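Local coordinates for protein ATP phosphoribosyltransferase (Thermotoga maritima, PDB 1O63) that probably catalyses the joining of ATP and 5-phosphoribose 1-diphosphate into N'-(5'-phosphoribosyl)-ATP, the first step of histidine biosynthesis, as a short-form enzyme probably partnered by HisZ, at residues 102-115 with 118-132. Residues are numbered along the deposited sequence; the frame is centred on the assembly and turned at random. Where two conformers were deposited one is given.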
ATOM      1  N   GLY A 102     -30.463   2.253   0.670  1.00 40.22           N
ATOM      2  CA  GLY A 102     -30.013   3.545   0.168  1.00 38.57           C
ATOM      3  C   GLY A 102     -28.566   3.493  -0.311  1.00 37.66           C
ATOM      4  O   GLY A 102     -28.111   2.514  -0.903  1.00 36.26           O
ATOM      5  N   GLU A 103     -27.831   4.549   0.002  1.00 36.07           N
ATOM      6  CA  GLU A 103     -26.429   4.676  -0.398  1.00 34.81           C
ATOM      7  C   GLU A 103     -25.588   3.662   0.377  1.00 32.98           C
ATOM      8  O   GLU A 103     -25.811   3.400   1.549  1.00 30.13           O
ATOM      9  CB  GLU A 103     -25.985   6.119  -0.168  1.00 35.93           C
ATOM     10  CG  GLU A 103     -24.514   6.403  -0.381  1.00 37.96           C
ATOM     11  CD  GLU A 103     -24.147   7.830   0.006  1.00 41.17           C
ATOM     12  OE1 GLU A 103     -23.746   8.591  -0.904  1.00 41.85           O
ATOM     13  OE2 GLU A 103     -24.262   8.183   1.193  1.00 38.76           O
ATOM     14  N   LYS A 104     -24.745   2.908  -0.343  1.00 32.28           N
ATOM     15  CA  LYS A 104     -23.969   1.861   0.333  1.00 32.43           C
ATOM     16  C   LYS A 104     -22.550   2.305   0.627  1.00 31.99           C
ATOM     17  O   LYS A 104     -21.810   2.726  -0.265  1.00 32.10           O
ATOM     18  CB  LYS A 104     -24.034   0.587  -0.496  1.00 31.66           C
ATOM     19  CG  LYS A 104     -25.470   0.073  -0.675  1.00 34.75           C
ATOM     20  CD  LYS A 104     -25.725  -0.267  -2.146  1.00 35.30           C
ATOM     21  CE  LYS A 104     -27.074  -0.952  -2.307  1.00 33.09           C
ATOM     22  NZ  LYS A 104     -28.175   0.054  -2.168  1.00 32.34           N
ATOM     23  N   ARG A 105     -22.150   2.264   1.902  1.00 30.37           N
ATOM     24  CA  ARG A 105     -20.780   2.635   2.269  1.00 29.91           C
ATOM     25  C   ARG A 105     -19.901   1.365   2.151  1.00 28.44           C
ATOM     26  O   ARG A 105     -20.245   0.345   2.735  1.00 25.00           O
ATOM     27  CB  ARG A 105     -20.736   3.155   3.711  1.00 31.77           C
ATOM     28  CG  ARG A 105     -21.548   4.428   3.952  1.00 35.59           C
ATOM     29  CD  ARG A 105     -21.403   4.892   5.414  1.00 37.29           C
ATOM     30  NE  ARG A 105     -21.591   3.789   6.340  1.00 42.82           N
ATOM     31  CZ  ARG A 105     -21.083   3.685   7.564  1.00 44.15           C
ATOM     32  NH1 ARG A 105     -21.331   2.611   8.301  1.00 41.96           N
ATOM     33  NH2 ARG A 105     -20.357   4.663   8.092  1.00 46.97           N
ATOM     34  N   ILE A 106     -18.942   1.387   1.227  1.00 25.26           N
ATOM     35  CA  ILE A 106     -18.099   0.217   0.989  1.00 23.37           C
ATOM     36  C   ILE A 106     -16.624   0.611   1.182  1.00 24.84           C
ATOM     37  O   ILE A 106     -16.165   1.474   0.436  1.00 22.43           O
ATOM     38  CB  ILE A 106     -18.248  -0.322  -0.444  1.00 22.52           C
ATOM     39  CG1 ILE A 106     -19.734  -0.425  -0.833  1.00 24.86           C
ATOM     40  CG2 ILE A 106     -17.540  -1.647  -0.603  1.00 17.70           C
ATOM     41  CD1 ILE A 106     -19.988  -0.929  -2.244  1.00 27.05           C
ATOM     42  N   ALA A 107     -15.965  -0.070   2.107  1.00 22.82           N
ATOM     43  CA  ALA A 107     -14.524   0.099   2.327  1.00 21.90           C
ATOM     44  C   ALA A 107     -13.782  -0.881   1.430  1.00 22.12           C
ATOM     45  O   ALA A 107     -14.262  -1.998   1.237  1.00 20.34           O
ATOM     46  CB  ALA A 107     -14.166  -0.260   3.775  1.00 19.84           C
ATOM     47  N   THR A 108     -12.622  -0.460   0.901  1.00 22.47           N
ATOM     48  CA  THR A 108     -11.897  -1.395   0.015  1.00 22.25           C
ATOM     49  C   THR A 108     -10.507  -0.843  -0.284  1.00 21.89           C
ATOM     50  O   THR A 108     -10.301   0.373  -0.178  1.00 22.18           O
ATOM     51  CB  THR A 108     -12.682  -1.517  -1.317  1.00 20.16           C
ATOM     52  OG1 THR A 108     -12.015  -2.392  -2.221  1.00 17.47           O
ATOM     53  CG2 THR A 108     -12.801  -0.144  -1.988  1.00 19.86           C
ATOM     54  N   LYS A 109      -9.598  -1.703  -0.692  1.00 22.07           N
ATOM     55  CA  LYS A 109      -8.308  -1.322  -1.239  1.00 23.66           C
ATOM     56  C   LYS A 109      -8.408  -1.168  -2.765  1.00 24.31           C
ATOM     57  O   LYS A 109      -7.435  -0.772  -3.435  1.00 23.00           O
ATOM     58  CB  LYS A 109      -7.239  -2.396  -0.991  1.00 28.94           C
ATOM     59  CG  LYS A 109      -7.059  -2.765   0.466  1.00 35.99           C
ATOM     60  CD  LYS A 109      -5.732  -3.464   0.693  1.00 39.92           C
ATOM     61  CE  LYS A 109      -5.833  -4.932   0.419  1.00 43.93           C
ATOM     62  NZ  LYS A 109      -4.670  -5.703   0.956  1.00 46.74           N
ATOM     63  N   PHE A 110      -9.533  -1.622  -3.314  1.00 20.44           N
ATOM     64  CA  PHE A 110      -9.724  -1.566  -4.780  1.00 22.52           C
ATOM     65  C   PHE A 110     -10.885  -0.687  -5.184  1.00 23.30           C
ATOM     66  O   PHE A 110     -11.970  -1.160  -5.536  1.00 20.72           O
ATOM     67  CB  PHE A 110      -9.957  -3.018  -5.269  1.00 17.65           C
ATOM     68  CG  PHE A 110      -8.935  -3.969  -4.642  1.00 21.55           C
ATOM     69  CD1 PHE A 110      -9.277  -4.711  -3.542  1.00 18.46           C
ATOM     70  CD2 PHE A 110      -7.659  -4.099  -5.184  1.00 20.33           C
ATOM     71  CE1 PHE A 110      -8.380  -5.605  -2.966  1.00 20.70           C
ATOM     72  CE2 PHE A 110      -6.755  -4.992  -4.633  1.00 20.03           C
ATOM     73  CZ  PHE A 110      -7.091  -5.705  -3.496  1.00 19.93           C
ATOM     74  N   PRO A 111     -10.709   0.646  -5.145  1.00 25.32           N
ATOM     75  CA  PRO A 111     -11.775   1.562  -5.470  1.00 25.88           C
ATOM     76  C   PRO A 111     -12.280   1.486  -6.885  1.00 24.90           C
ATOM     77  O   PRO A 111     -13.517   1.618  -7.051  1.00 25.70           O
ATOM     78  CB  PRO A 111     -11.226   2.945  -5.091  1.00 26.51           C
ATOM     79  CG  PRO A 111      -9.742   2.776  -5.098  1.00 25.46           C
ATOM     80  CD  PRO A 111      -9.483   1.347  -4.748  1.00 24.53           C
ATOM     81  N   ASN A 112     -11.496   1.211  -7.916  1.00 24.28           N
ATOM     82  CA  ASN A 112     -12.038   1.137  -9.276  1.00 24.93           C
ATOM     83  C   ASN A 112     -12.845  -0.141  -9.471  1.00 24.25           C
ATOM     84  O   ASN A 112     -13.908  -0.138 -10.080  1.00 22.24           O
ATOM     85  CB  ASN A 112     -10.939   1.246 -10.338  1.00 27.16           C
ATOM     86  CG  ASN A 112     -10.237   2.594 -10.276  1.00 32.04           C
ATOM     87  OD1 ASN A 112     -10.859   3.601  -9.963  1.00 28.66           O
ATOM     88  ND2 ASN A 112      -8.922   2.596 -10.514  1.00 33.37           N
ATOM     89  N   VAL A 113     -12.261  -1.275  -9.007  1.00 21.98           N
ATOM     90  CA  VAL A 113     -13.002  -2.537  -9.010  1.00 20.37           C
ATOM     91  C   VAL A 113     -14.361  -2.356  -8.310  1.00 20.93           C
ATOM     92  O   VAL A 113     -15.390  -2.768  -8.813  1.00 20.14           O
ATOM     93  CB  VAL A 113     -12.194  -3.612  -8.251  1.00 20.83           C
ATOM     94  CG1 VAL A 113     -13.082  -4.741  -7.767  1.00 19.61           C
ATOM     95  CG2 VAL A 113     -11.101  -4.135  -9.197  1.00 19.84           C
ATOM     96  N   THR A 114     -14.359  -1.743  -7.127  1.00 22.39           N
ATOM     97  CA  THR A 114     -15.606  -1.556  -6.367  1.00 21.91           C
ATOM     98  C   THR A 114     -16.553  -0.634  -7.131  1.00 24.03           C
ATOM     99  O   THR A 114     -17.745  -0.942  -7.281  1.00 21.99           O
ATOM    100  CB  THR A 114     -15.442  -1.071  -4.940  0.50 26.64           C
ATOM    101  OG1 THR A 114     -16.762  -0.687  -4.417  0.50 29.14           O
ATOM    102  CG2 THR A 114     -14.597   0.170  -4.807  0.50 29.33           C
ATOM    103  N   GLN A 115     -16.030   0.454  -7.701  1.00 23.25           N
ATOM    104  CA  GLN A 115     -16.902   1.354  -8.474  1.00 27.36           C
ATOM    105  C   GLN A 115     -17.516   0.610  -9.651  1.00 28.12           C
ATOM    106  O   GLN A 115     -18.720   0.744  -9.914  1.00 30.81           O
ATOM    107  CB  GLN A 115     -16.120   2.575  -8.944  1.00 31.67           C
ATOM    108  CG  GLN A 115     -16.853   3.411 -10.007  1.00 36.09           C
ATOM    109  CD  GLN A 115     -18.024   4.156  -9.402  1.00 40.62           C
ATOM    110  OE1 GLN A 115     -18.070   4.356  -8.184  1.00 44.60           O
ATOM    111  NE2 GLN A 115     -18.976   4.577 -10.224  1.00 41.27           N
ATOM    112  N   CYS A 118     -20.377  -1.571  -8.314  1.00 28.35           N
ATOM    113  CA  CYS A 118     -21.568  -0.761  -8.050  1.00 30.01           C
ATOM    114  C   CYS A 118     -22.333  -0.404  -9.335  1.00 32.48           C
ATOM    115  O   CYS A 118     -23.543  -0.673  -9.434  1.00 30.51           O
ATOM    116  CB  CYS A 118     -21.237   0.473  -7.245  1.00 30.18           C
ATOM    117  SG  CYS A 118     -20.604   0.136  -5.554  1.00 32.07           S
ATOM    118  N   GLU A 119     -21.647   0.013 -10.381  1.00 34.03           N
ATOM    119  CA  GLU A 119     -22.275   0.347 -11.661  1.00 35.88           C
ATOM    120  C   GLU A 119     -22.986  -0.828 -12.285  1.00 37.34           C
ATOM    121  O   GLU A 119     -24.109  -0.705 -12.794  1.00 38.84           O
ATOM    122  CB  GLU A 119     -21.235   0.851 -12.682  1.00 31.71           C
ATOM    123  CG  GLU A 119     -20.777   2.263 -12.324  1.00 32.17           C
ATOM    124  CD  GLU A 119     -19.410   2.554 -12.898  1.00 32.50           C
ATOM    125  OE1 GLU A 119     -18.963   1.774 -13.761  1.00 32.31           O
ATOM    126  OE2 GLU A 119     -18.800   3.544 -12.467  1.00 34.25           O
ATOM    127  N   SER A 120     -22.395  -2.002 -12.162  1.00 38.90           N
ATOM    128  CA  SER A 120     -22.990  -3.227 -12.662  1.00 41.81           C
ATOM    129  C   SER A 120     -24.251  -3.566 -11.870  1.00 43.57           C
ATOM    130  O   SER A 120     -25.066  -4.380 -12.321  1.00 44.06           O
ATOM    131  CB  SER A 120     -21.993  -4.380 -12.621  1.00 42.01           C
ATOM    132  OG  SER A 120     -22.036  -5.045 -11.370  1.00 44.17           O
ATOM    133  N   LYS A 121     -24.445  -2.937 -10.716  1.00 43.79           N
ATOM    134  CA  LYS A 121     -25.610  -3.154  -9.887  1.00 43.80           C
ATOM    135  C   LYS A 121     -26.581  -1.990  -9.929  1.00 43.71           C
ATOM    136  O   LYS A 121     -27.652  -2.065  -9.323  1.00 44.03           O
ATOM    137  CB  LYS A 121     -25.148  -3.330  -8.414  1.00 44.66           C
ATOM    138  CG  LYS A 121     -25.545  -4.670  -7.836  1.00 43.71           C
ATOM    139  CD  LYS A 121     -24.759  -5.811  -8.442  1.00 46.59           C
ATOM    140  CE  LYS A 121     -25.224  -7.151  -7.875  1.00 46.97           C
ATOM    141  NZ  LYS A 121     -25.153  -8.200  -8.940  1.00 50.98           N
ATOM    142  N   GLY A 122     -26.148  -0.848 -10.452  1.00 44.55           N
ATOM    143  CA  GLY A 122     -26.981   0.362 -10.421  1.00 43.34           C
ATOM    144  C   GLY A 122     -27.057   0.943  -9.013  1.00 43.45           C
ATOM    145  O   GLY A 122     -27.957   1.724  -8.696  1.00 42.61           O
ATOM    146  N   TRP A 123     -26.091   0.595  -8.155  1.00 41.48           N
ATOM    147  CA  TRP A 123     -26.066   1.066  -6.788  1.00 39.45           C
ATOM    148  C   TRP A 123     -25.425   2.454  -6.691  1.00 40.40           C
ATOM    149  O   TRP A 123     -24.489   2.757  -7.439  1.00 41.25           O
ATOM    150  CB  TRP A 123     -25.247   0.124  -5.912  1.00 35.62           C
ATOM    151  CG  TRP A 123     -25.782  -1.227  -5.620  1.00 34.39           C
ATOM    152  CD1 TRP A 123     -27.019  -1.724  -5.908  1.00 35.04           C
ATOM    153  CD2 TRP A 123     -25.100  -2.276  -4.899  1.00 34.59           C
ATOM    154  NE1 TRP A 123     -27.143  -3.005  -5.445  1.00 38.18           N
ATOM    155  CE2 TRP A 123     -25.975  -3.367  -4.815  1.00 34.45           C
ATOM    156  CE3 TRP A 123     -23.830  -2.370  -4.307  1.00 30.65           C
ATOM    157  CZ2 TRP A 123     -25.633  -4.562  -4.191  1.00 35.38           C
ATOM    158  CZ3 TRP A 123     -23.482  -3.565  -3.691  1.00 28.68           C
ATOM    159  CH2 TRP A 123     -24.372  -4.632  -3.630  1.00 32.32           C
ATOM    160  N   HIS A 124     -25.888   3.237  -5.730  1.00 40.29           N
ATOM    161  CA  HIS A 124     -25.197   4.488  -5.377  1.00 40.87           C
ATOM    162  C   HIS A 124     -24.260   4.117  -4.216  1.00 38.53           C
ATOM    163  O   HIS A 124     -24.747   3.576  -3.213  1.00 37.59           O
ATOM    164  CB  HIS A 124     -26.176   5.571  -4.963  1.00 49.91           C
ATOM    165  CG  HIS A 124     -26.910   6.208  -6.115  1.00 54.47           C
ATOM    166  ND1 HIS A 124     -28.019   5.635  -6.690  1.00 56.31           N
ATOM    167  CD2 HIS A 124     -26.687   7.366  -6.781  1.00 55.42           C
ATOM    168  CE1 HIS A 124     -28.453   6.411  -7.671  1.00 57.09           C
ATOM    169  NE2 HIS A 124     -27.666   7.471  -7.741  1.00 57.46           N
ATOM    170  N   CYS A 125     -22.970   4.282  -4.393  1.00 36.88           N
ATOM    171  CA  CYS A 125     -22.007   3.845  -3.378  1.00 35.21           C
ATOM    172  C   CYS A 125     -21.132   4.964  -2.869  1.00 34.81           C
ATOM    173  O   CYS A 125     -20.708   5.864  -3.609  1.00 37.53           O
ATOM    174  CB  CYS A 125     -21.123   2.736  -4.017  1.00 35.34           C
ATOM    175  SG  CYS A 125     -21.970   1.201  -4.409  1.00 34.12           S
ATOM    176  N   ARG A 126     -20.809   4.925  -1.600  1.00 34.51           N
ATOM    177  CA  ARG A 126     -19.868   5.859  -0.967  1.00 34.36           C
ATOM    178  C   ARG A 126     -18.591   5.028  -0.701  1.00 32.11           C
ATOM    179  O   ARG A 126     -18.607   4.215   0.232  1.00 29.08           O
ATOM    180  CB  ARG A 126     -20.483   6.362   0.322  1.00 39.59           C
ATOM    181  CG  ARG A 126     -19.904   7.609   0.927  1.00 49.64           C
ATOM    182  CD  ARG A 126     -20.240   8.857   0.111  1.00 56.59           C
ATOM    183  NE  ARG A 126     -20.583   9.982   0.952  1.00 61.82           N
ATOM    184  CZ  ARG A 126     -19.883  10.508   1.941  1.00 63.49           C
ATOM    185  NH1 ARG A 126     -20.381  11.553   2.612  1.00 66.11           N
ATOM    186  NH2 ARG A 126     -18.704  10.036   2.301  1.00 64.00           N
ATOM    187  N   ILE A 127     -17.620   5.119  -1.595  1.00 28.68           N
ATOM    188  CA  ILE A 127     -16.456   4.221  -1.514  1.00 29.05           C
ATOM    189  C   ILE A 127     -15.342   4.751  -0.639  1.00 29.09           C
ATOM    190  O   ILE A 127     -14.746   5.789  -0.918  1.00 30.13           O
ATOM    191  CB  ILE A 127     -15.886   3.900  -2.907  1.00 26.82           C
ATOM    192  CG1 ILE A 127     -16.954   3.275  -3.793  1.00 29.47           C
ATOM    193  CG2 ILE A 127     -14.677   2.964  -2.792  1.00 25.13           C
ATOM    194  CD1 ILE A 127     -16.512   3.118  -5.245  1.00 30.19           C
ATOM    195  N   ILE A 128     -14.947   3.953   0.359  1.00 27.40           N
ATOM    196  CA  ILE A 128     -13.893   4.370   1.283  1.00 27.39           C
ATOM    197  C   ILE A 128     -12.615   3.569   1.110  1.00 25.94           C
ATOM    198  O   ILE A 128     -12.532   2.414   1.530  1.00 24.54           O
ATOM    199  CB  ILE A 128     -14.408   4.213   2.738  1.00 28.09           C
ATOM    200  CG1 ILE A 128     -15.704   5.050   2.886  1.00 30.13           C
ATOM    201  CG2 ILE A 128     -13.335   4.659   3.708  1.00 26.97           C
ATOM    202  CD1 ILE A 128     -16.419   4.865   4.197  1.00 33.68           C
ATOM    203  N   PRO A 129     -11.585   4.170   0.525  1.00 26.97           N
ATOM    204  CA  PRO A 129     -10.325   3.523   0.277  1.00 27.58           C
ATOM    205  C   PRO A 129      -9.516   3.263   1.540  1.00 27.81           C
ATOM    206  O   PRO A 129      -9.357   4.170   2.357  1.00 28.27           O
ATOM    207  CB  PRO A 129      -9.537   4.497  -0.601  1.00 27.97           C
ATOM    208  CG  PRO A 129     -10.511   5.495  -1.070  1.00 29.88           C
ATOM    209  CD  PRO A 129     -11.605   5.554  -0.030  1.00 27.96           C
ATOM    210  N   LEU A 130      -9.024   2.050   1.683  1.00 27.61           N
ATOM    211  CA  LEU A 130      -8.205   1.664   2.846  1.00 26.06           C
ATOM    212  C   LEU A 130      -6.941   0.989   2.308  1.00 27.97           C
ATOM    213  O   LEU A 130      -6.980   0.432   1.190  1.00 25.85           O
ATOM    214  CB  LEU A 130      -8.970   0.669   3.722  1.00 24.18           C
ATOM    215  CG  LEU A 130     -10.156   1.214   4.516  1.00 24.73           C
ATOM    216  CD1 LEU A 130     -10.810   0.121   5.358  1.00 23.01           C
ATOM    217  CD2 LEU A 130      -9.703   2.366   5.415  1.00 22.29           C
ATOM    218  N   LYS A 131      -5.921   0.876   3.147  1.00 28.54           N
ATOM    219  CA  LYS A 131      -4.676   0.250   2.713  1.00 31.33           C
ATOM    220  C   LYS A 131      -4.570  -1.194   3.158  1.00 30.52           C
ATOM    221  O   LYS A 131      -3.667  -1.896   2.717  1.00 32.54           O
ATOM    222  CB  LYS A 131      -3.465   1.018   3.245  1.00 37.99           C
ATOM    223  CG  LYS A 131      -3.462   2.506   2.985  1.00 44.53           C
ATOM    224  CD  LYS A 131      -2.644   2.833   1.731  1.00 49.35           C
ATOM    225  CE  LYS A 131      -3.508   2.670   0.492  1.00 54.14           C
ATOM    226  NZ  LYS A 131      -2.687   2.389  -0.729  1.00 60.74           N
ATOM    227  N   GLY A 132      -5.365  -1.620   4.123  1.00 30.61           N
ATOM    228  CA  GLY A 132      -5.276  -3.017   4.594  1.00 27.97           C
ATOM    229  C   GLY A 132      -6.235  -3.163   5.782  1.00 28.28           C
ATOM    230  O   GLY A 132      -6.968  -2.207   6.061  1.00 26.24           O
TER
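Ile127, Gln115 and Lys104 bury the most surface here. Ile127 meets the modelled conformer of Thr114 tip to tip, and its CG2 lies 3.7 Å from Thr108 CG2; Ile127 CD1 continues to Gln115, lying 3.5 Å from Gln115 OE1. Gln115 is bent at chi2 (71°), and its NE2 is modelled 2.5 Å from Glu119 OE2, too short for the bond to be taken at face value. Lys104 crosses Trp123 at about a right angle: Lys104 CE sits over the five-membered ring of Trp123, 3.4 Å from its centroid, a CH-pi contact, with NZ 4.4 Å from the same centroid in cation-pi geometry. Lys104 NZ also donates to Gly102 O (2.8 Å) and to Pro100 O. An alanine in place of Trp123 is likely to cost Lys104 the ring face under CD and CE and NZ its cation-pi partner, leaving the carbonyls to hold the chain end. Ile106 CD1 packs against both sulfurs of the Cys118-Cys125 disulfide, 3.5 Å from Cys118 SG, where helix and strand are cross-linked. Parallel strands 104-108 and 125-129 share six backbone hydrogen bonds, from Lys104 N to His124 O through Leu130 N to Thr108 O; helix 111-121 connects them in a beta-alpha-beta unit, strand 145-150 flanks 104-108 on its other edge, and His56 of the second subunit packs on Arg126 and Ile128.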